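Local structure of phosphatidylserine synthase (Haemophilus influenzae, 3HSI) at residues Lys39-Ile53 with Gly66-Gln78. The protein belongs to the phospholipase D superfamily, with two regions of the phospholipase D type in one chain. Residues are numbered along the deposited sequence; the frame is centred on the assembly and turned at random.
Sequences KTQIIELIRNAKKRI and GQEILDEIYRVKQ
Ile46 of helix 39-48 enters a hole on helix 66-78 formed by Ile69, Glu72, Ile73 and Val76, a worked example of knobs-into-holes packing between near-parallel helices. Its two branches divide the task: CD1 lies 3.7 Å from Ile69 CG2 and also meets Ile73 CD1, whereas CG2 rests over the backbone carbonyl of Glu72 and reaches Val76 CG2 at 3.7 Å. The axes, inclined by only 13°, come within 9.0 Å. Ile42 and Ile43 continue the apolar seam toward Ile69, with Ile43 CG1 3.8 Å from Ile69 CD1.

Two salt bridges run along the outer side of this seam. Arg47 grips Glu72 side-on, NE to OE1 at 2.9 Å and NH2 to OE2 at 2.8 Å, but the guanidinium and carboxylate planes stand 64° apart, so the fork is twisted. The bend of Glu72 at chi2 (-66°) folds its carboxylate back to Arg47, and Ile43 CG2 lies over the centre of one guanidinium face, 3.5 Å above its plane. Two turns before Arg47, the fully extended Lys39 sends NZ across to the syn side of OE1 of Glu68, one turn before Glu72, at 2.8 Å and tilted out of the carboxylate plane; Gln166 also accepts a hydrogen bond from this amine.

Deeper in, Ile53 touches Ile73 and Val76, and Phe148 of strand 146-148 packs on Ile46 and Ile53. Helix 64-79 is the crossover of a beta-alpha-beta unit joining the parallel strands 52-56 and 84-90, with helix 35-48 alongside it and helix 107-118 against Leu70 and Tyr74.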
loop_
_atom_site.group_PDB
_atom_site.type_symbol
_atom_site.label_atom_id
_atom_site.label_comp_id
_atom_site.label_asym_id
_atom_site.label_seq_id
_atom_site.Cartn_x
_atom_site.Cartn_y
_atom_site.Cartn_z
ATOM N N LYS C 39 32.698 0.044 -12.299
ATOM C CA LYS C 39 33.064 -1.296 -12.700
ATOM C C LYS C 39 34.528 -1.615 -12.357
ATOM O O LYS C 39 34.840 -2.659 -11.810
ATOM C CB LYS C 39 32.853 -1.493 -14.192
ATOM C CG LYS C 39 33.174 -2.930 -14.606
ATOM C CD LYS C 39 32.968 -3.193 -16.069
ATOM C CE LYS C 39 33.424 -4.574 -16.403
ATOM N NZ LYS C 39 33.402 -4.789 -17.881
ATOM N N THR C 40 35.434 -0.713 -12.683
ATOM C CA THR C 40 36.841 -0.967 -12.386
ATOM C C THR C 40 37.104 -1.125 -10.881
ATOM O O THR C 40 37.818 -2.034 -10.471
ATOM C CB THR C 40 37.666 0.145 -12.980
ATOM O OG1 THR C 40 37.256 0.285 -14.347
ATOM C CG2 THR C 40 39.175 -0.196 -12.925
ATOM N N GLN C 41 36.514 -0.244 -10.072
ATOM C CA GLN C 41 36.634 -0.335 -8.620
ATOM C C GLN C 41 36.082 -1.641 -8.036
ATOM O O GLN C 41 36.774 -2.302 -7.277
ATOM C CB GLN C 41 36.029 0.891 -7.904
ATOM C CG GLN C 41 36.968 2.085 -7.825
ATOM C CD GLN C 41 38.398 1.712 -7.461
ATOM O OE1 GLN C 41 38.649 1.076 -6.449
ATOM N NE2 GLN C 41 39.335 2.088 -8.310
ATOM N N ILE C 42 34.872 -2.028 -8.424
ATOM C CA ILE C 42 34.309 -3.329 -8.019
ATOM C C ILE C 42 35.336 -4.443 -8.256
ATOM O O ILE C 42 35.702 -5.147 -7.337
ATOM C CB ILE C 42 32.984 -3.668 -8.745
ATOM C CG1 ILE C 42 31.887 -2.697 -8.334
ATOM C CG2 ILE C 42 32.531 -5.119 -8.431
ATOM C CD1 ILE C 42 30.744 -2.695 -9.321
ATOM N N ILE C 43 35.818 -4.562 -9.479
ATOM C CA ILE C 43 36.786 -5.587 -9.819
ATOM C C ILE C 43 38.065 -5.563 -8.960
ATOM O O ILE C 43 38.470 -6.589 -8.417
ATOM C CB ILE C 43 37.129 -5.552 -11.307
ATOM C CG1 ILE C 43 35.867 -5.892 -12.110
ATOM C CG2 ILE C 43 38.287 -6.538 -11.611
ATOM C CD1 ILE C 43 36.042 -5.824 -13.642
ATOM N N GLU C 44 38.651 -4.384 -8.798
ATOM C CA GLU C 44 39.878 -4.211 -8.022
ATOM C C GLU C 44 39.673 -4.571 -6.529
ATOM O O GLU C 44 40.550 -5.192 -5.861
ATOM C CB GLU C 44 40.289 -2.747 -8.143
ATOM C CG GLU C 44 41.693 -2.464 -7.754
ATOM C CD GLU C 44 42.112 -1.035 -8.080
ATOM O OE1 GLU C 44 41.345 -0.315 -8.760
ATOM O OE2 GLU C 44 43.220 -0.633 -7.656
ATOM N N LEU C 45 38.517 -4.180 -6.015
ATOM C CA LEU C 45 38.164 -4.446 -4.629
ATOM C C LEU C 45 37.908 -5.943 -4.373
ATOM O O LEU C 45 38.331 -6.475 -3.320
ATOM C CB LEU C 45 36.951 -3.598 -4.196
ATOM C CG LEU C 45 37.324 -2.129 -3.957
ATOM C CD1 LEU C 45 36.075 -1.350 -3.603
ATOM C CD2 LEU C 45 38.450 -1.977 -2.882
ATOM N N ILE C 46 37.266 -6.620 -5.333
ATOM C CA ILE C 46 37.017 -8.060 -5.220
ATOM C C ILE C 46 38.350 -8.813 -5.228
ATOM O O ILE C 46 38.577 -9.669 -4.361
ATOM C CB ILE C 46 36.078 -8.592 -6.330
ATOM C CG1 ILE C 46 34.630 -8.108 -6.105
ATOM C CG2 ILE C 46 36.098 -10.132 -6.393
ATOM C CD1 ILE C 46 33.735 -8.284 -7.335
ATOM N N ARG C 47 39.236 -8.463 -6.168
ATOM C CA ARG C 47 40.540 -9.143 -6.310
ATOM C C ARG C 47 41.420 -9.007 -5.102
ATOM O O ARG C 47 42.266 -9.861 -4.855
ATOM C CB ARG C 47 41.314 -8.643 -7.522
ATOM C CG ARG C 47 40.698 -9.051 -8.837
ATOM C CD ARG C 47 41.321 -8.387 -10.048
ATOM N NE ARG C 47 40.765 -8.992 -11.248
ATOM C CZ ARG C 47 41.027 -8.610 -12.498
ATOM N NH1 ARG C 47 41.836 -7.592 -12.741
ATOM N NH2 ARG C 47 40.463 -9.248 -13.514
ATOM N N ASN C 48 41.261 -7.926 -4.359
ATOM C CA ASN C 48 42.129 -7.705 -3.216
ATOM C C ASN C 48 41.567 -8.134 -1.879
ATOM O O ASN C 48 42.300 -8.150 -0.895
ATOM C CB ASN C 48 42.615 -6.264 -3.198
ATOM C CG ASN C 48 43.544 -6.004 -4.336
ATOM O OD1 ASN C 48 44.677 -6.513 -4.349
ATOM N ND2 ASN C 48 43.064 -5.293 -5.348
ATOM N N ALA C 49 40.290 -8.506 -1.856
ATOM C CA ALA C 49 39.607 -8.896 -0.632
ATOM C C ALA C 49 40.235 -10.130 -0.002
ATOM O O ALA C 49 40.551 -11.099 -0.694
ATOM C CB ALA C 49 38.134 -9.140 -0.905
ATOM N N LYS C 50 40.426 -10.070 1.312
ATOM C CA LYS C 50 40.994 -11.157 2.076
ATOM C C LYS C 50 40.065 -11.757 3.146
ATOM O O LYS C 50 40.216 -12.912 3.485
ATOM C CB LYS C 50 42.296 -10.704 2.742
ATOM C CG LYS C 50 43.514 -10.818 1.849
ATOM C CD LYS C 50 43.959 -9.451 1.443
ATOM C CE LYS C 50 45.069 -9.496 0.387
ATOM N NZ LYS C 50 45.279 -8.089 -0.098
ATOM N N LYS C 51 39.119 -10.981 3.667
ATOM C CA LYS C 51 38.262 -11.434 4.761
ATOM C C LYS C 51 36.794 -11.574 4.383
ATOM O O LYS C 51 36.169 -12.583 4.671
ATOM C CB LYS C 51 38.423 -10.484 5.959
ATOM C CG LYS C 51 39.857 -10.556 6.557
ATOM C CD LYS C 51 40.315 -9.216 7.121
ATOM C CE LYS C 51 41.541 -9.407 8.026
ATOM N NZ LYS C 51 41.651 -8.325 9.072
ATOM N N ARG C 52 36.233 -10.569 3.730
ATOM C CA ARG C 52 34.786 -10.587 3.470
ATOM C C ARG C 52 34.380 -9.736 2.279
ATOM O O ARG C 52 35.090 -8.768 1.917
ATOM C CB ARG C 52 34.019 -10.090 4.695
ATOM C CG ARG C 52 34.234 -8.578 4.954
ATOM C CD ARG C 52 33.855 -8.197 6.364
ATOM N NE ARG C 52 34.271 -6.825 6.618
ATOM C CZ ARG C 52 34.093 -6.170 7.761
ATOM N NH1 ARG C 52 33.491 -6.752 8.802
ATOM N NH2 ARG C 52 34.521 -4.923 7.852
ATOM N N ILE C 53 33.229 -10.106 1.708
ATOM C CA ILE C 53 32.580 -9.373 0.651
ATOM C C ILE C 53 31.083 -9.452 0.889
ATOM O O ILE C 53 30.487 -10.531 0.762
ATOM C CB ILE C 53 32.915 -9.928 -0.759
ATOM C CG1 ILE C 53 34.415 -9.727 -1.088
ATOM C CG2 ILE C 53 32.020 -9.258 -1.826
ATOM C CD1 ILE C 53 34.918 -10.496 -2.325
ATOM N N GLY C 66 27.133 -8.967 -15.190
ATOM C CA GLY C 66 26.844 -9.842 -14.041
ATOM C C GLY C 66 27.804 -11.016 -13.965
ATOM O O GLY C 66 28.286 -11.366 -12.882
ATOM N N GLN C 67 28.085 -11.609 -15.127
ATOM C CA GLN C 67 28.901 -12.782 -15.244
ATOM C C GLN C 67 30.365 -12.466 -14.964
ATOM O O GLN C 67 31.048 -13.241 -14.293
ATOM C CB GLN C 67 28.760 -13.392 -16.647
ATOM C CG GLN C 67 29.589 -14.675 -16.876
ATOM C CD GLN C 67 29.040 -15.882 -16.107
ATOM O OE1 GLN C 67 27.921 -16.340 -16.362
ATOM N NE2 GLN C 67 29.818 -16.384 -15.134
ATOM N N GLU C 68 30.843 -11.347 -15.493
ATOM C CA GLU C 68 32.215 -10.915 -15.259
ATOM C C GLU C 68 32.419 -10.662 -13.762
ATOM O O GLU C 68 33.416 -11.106 -13.184
ATOM C CB GLU C 68 32.511 -9.656 -16.046
ATOM C CG GLU C 68 33.998 -9.331 -16.112
ATOM C CD GLU C 68 34.306 -8.092 -16.936
ATOM O OE1 GLU C 68 33.416 -7.598 -17.679
ATOM O OE2 GLU C 68 35.459 -7.608 -16.833
ATOM N N ILE C 69 31.456 -10.019 -13.115
ATOM C CA ILE C 69 31.626 -9.742 -11.686
ATOM C C ILE C 69 31.582 -11.026 -10.876
ATOM O O ILE C 69 32.446 -11.238 -10.012
ATOM C CB ILE C 69 30.639 -8.682 -11.127
ATOM C CG1 ILE C 69 30.747 -7.355 -11.897
ATOM C CG2 ILE C 69 30.888 -8.445 -9.636
ATOM C CD1 ILE C 69 32.188 -6.890 -12.197
ATOM N N LEU C 70 30.615 -11.897 -11.172
ATOM C CA LEU C 70 30.484 -13.153 -10.421
ATOM C C LEU C 70 31.696 -14.056 -10.625
ATOM O O LEU C 70 32.134 -14.729 -9.689
ATOM C CB LEU C 70 29.195 -13.867 -10.780
ATOM C CG LEU C 70 28.811 -15.077 -9.929
ATOM C CD1 LEU C 70 28.864 -14.711 -8.440
ATOM C CD2 LEU C 70 27.429 -15.606 -10.315
ATOM N N ASP C 71 32.244 -14.052 -11.841
ATOM C CA ASP C 71 33.520 -14.725 -12.133
ATOM C C ASP C 71 34.678 -14.260 -11.260
ATOM O O ASP C 71 35.488 -15.086 -10.832
ATOM C CB ASP C 71 33.918 -14.532 -13.584
ATOM C CG ASP C 71 33.120 -15.391 -14.512
ATOM O OD1 ASP C 71 32.546 -16.401 -14.041
ATOM O OD2 ASP C 71 33.044 -15.054 -15.708
ATOM N N GLU C 72 34.770 -12.943 -11.035
ATOM C CA GLU C 72 35.766 -12.384 -10.120
ATOM C C GLU C 72 35.601 -12.913 -8.697
ATOM O O GLU C 72 36.600 -13.248 -8.049
ATOM C CB GLU C 72 35.780 -10.851 -10.119
ATOM C CG GLU C 72 36.205 -10.202 -11.443
ATOM C CD GLU C 72 37.644 -10.447 -11.822
ATOM O OE1 GLU C 72 38.489 -10.800 -10.963
ATOM O OE2 GLU C 72 37.935 -10.298 -13.025
ATOM N N ILE C 73 34.348 -13.009 -8.236
ATOM C CA ILE C 73 34.029 -13.522 -6.898
ATOM C C ILE C 73 34.515 -14.955 -6.736
ATOM O O ILE C 73 35.187 -15.277 -5.765
ATOM C CB ILE C 73 32.493 -13.530 -6.618
ATOM C CG1 ILE C 73 31.922 -12.115 -6.666
ATOM C CG2 ILE C 73 32.175 -14.223 -5.246
ATOM C CD1 ILE C 73 32.211 -11.285 -5.456
ATOM N N TYR C 74 34.152 -15.814 -7.693
ATOM C CA TYR C 74 34.448 -17.238 -7.613
ATOM C C TYR C 74 35.952 -17.432 -7.658
ATOM O O TYR C 74 36.485 -18.303 -6.996
ATOM C CB TYR C 74 33.761 -18.012 -8.746
ATOM C CG TYR C 74 32.363 -18.462 -8.389
ATOM C CD1 TYR C 74 32.154 -19.679 -7.726
ATOM C CD2 TYR C 74 31.260 -17.699 -8.724
ATOM C CE1 TYR C 74 30.881 -20.109 -7.382
ATOM C CE2 TYR C 74 29.972 -18.116 -8.375
ATOM C CZ TYR C 74 29.796 -19.328 -7.710
ATOM O OH TYR C 74 28.547 -19.748 -7.365
ATOM N N ARG C 75 36.634 -16.594 -8.430
ATOM C CA ARG C 75 38.075 -16.683 -8.506
ATOM C C ARG C 75 38.720 -16.395 -7.138
ATOM O O ARG C 75 39.580 -17.166 -6.705
ATOM C CB ARG C 75 38.605 -15.776 -9.620
ATOM C CG ARG C 75 40.115 -15.693 -9.735
ATOM C CD ARG C 75 40.466 -14.635 -10.792
ATOM N NE ARG C 75 41.845 -14.116 -10.756
ATOM C CZ ARG C 75 42.337 -13.276 -9.839
ATOM N NH1 ARG C 75 41.597 -12.869 -8.798
ATOM N NH2 ARG C 75 43.599 -12.862 -9.947
ATOM N N VAL C 76 38.297 -15.327 -6.447
ATOM C CA VAL C 76 38.920 -15.001 -5.160
ATOM C C VAL C 76 38.535 -16.014 -4.101
ATOM O O VAL C 76 39.354 -16.357 -3.235
ATOM C CB VAL C 76 38.665 -13.553 -4.641
ATOM C CG1 VAL C 76 39.443 -12.598 -5.463
ATOM C CG2 VAL C 76 37.172 -13.198 -4.593
ATOM N N LYS C 77 37.293 -16.491 -4.205
ATOM C CA LYS C 77 36.741 -17.483 -3.303
ATOM C C LYS C 77 37.434 -18.835 -3.464
ATOM O O LYS C 77 37.595 -19.563 -2.499
ATOM C CB LYS C 77 35.243 -17.606 -3.525
ATOM C CG LYS C 77 34.580 -18.620 -2.652
ATOM C CD LYS C 77 34.566 -18.208 -1.179
ATOM C CE LYS C 77 34.291 -19.423 -0.328
ATOM N NZ LYS C 77 34.137 -19.060 1.103
ATOM N N GLN C 78 37.856 -19.165 -4.675
ATOM C CA GLN C 78 38.582 -20.394 -4.882
ATOM C C GLN C 78 40.041 -20.302 -4.377
ATOM O O GLN C 78 40.600 -21.310 -3.966
ATOM C CB GLN C 78 38.417 -20.973 -6.315
ATOM C CG GLN C 78 39.248 -20.329 -7.408
ATOM C CD GLN C 78 38.703 -20.576 -8.829
ATOM O OE1 GLN C 78 37.699 -21.267 -9.023
ATOM N NE2 GLN C 78 39.374 -19.996 -9.826
#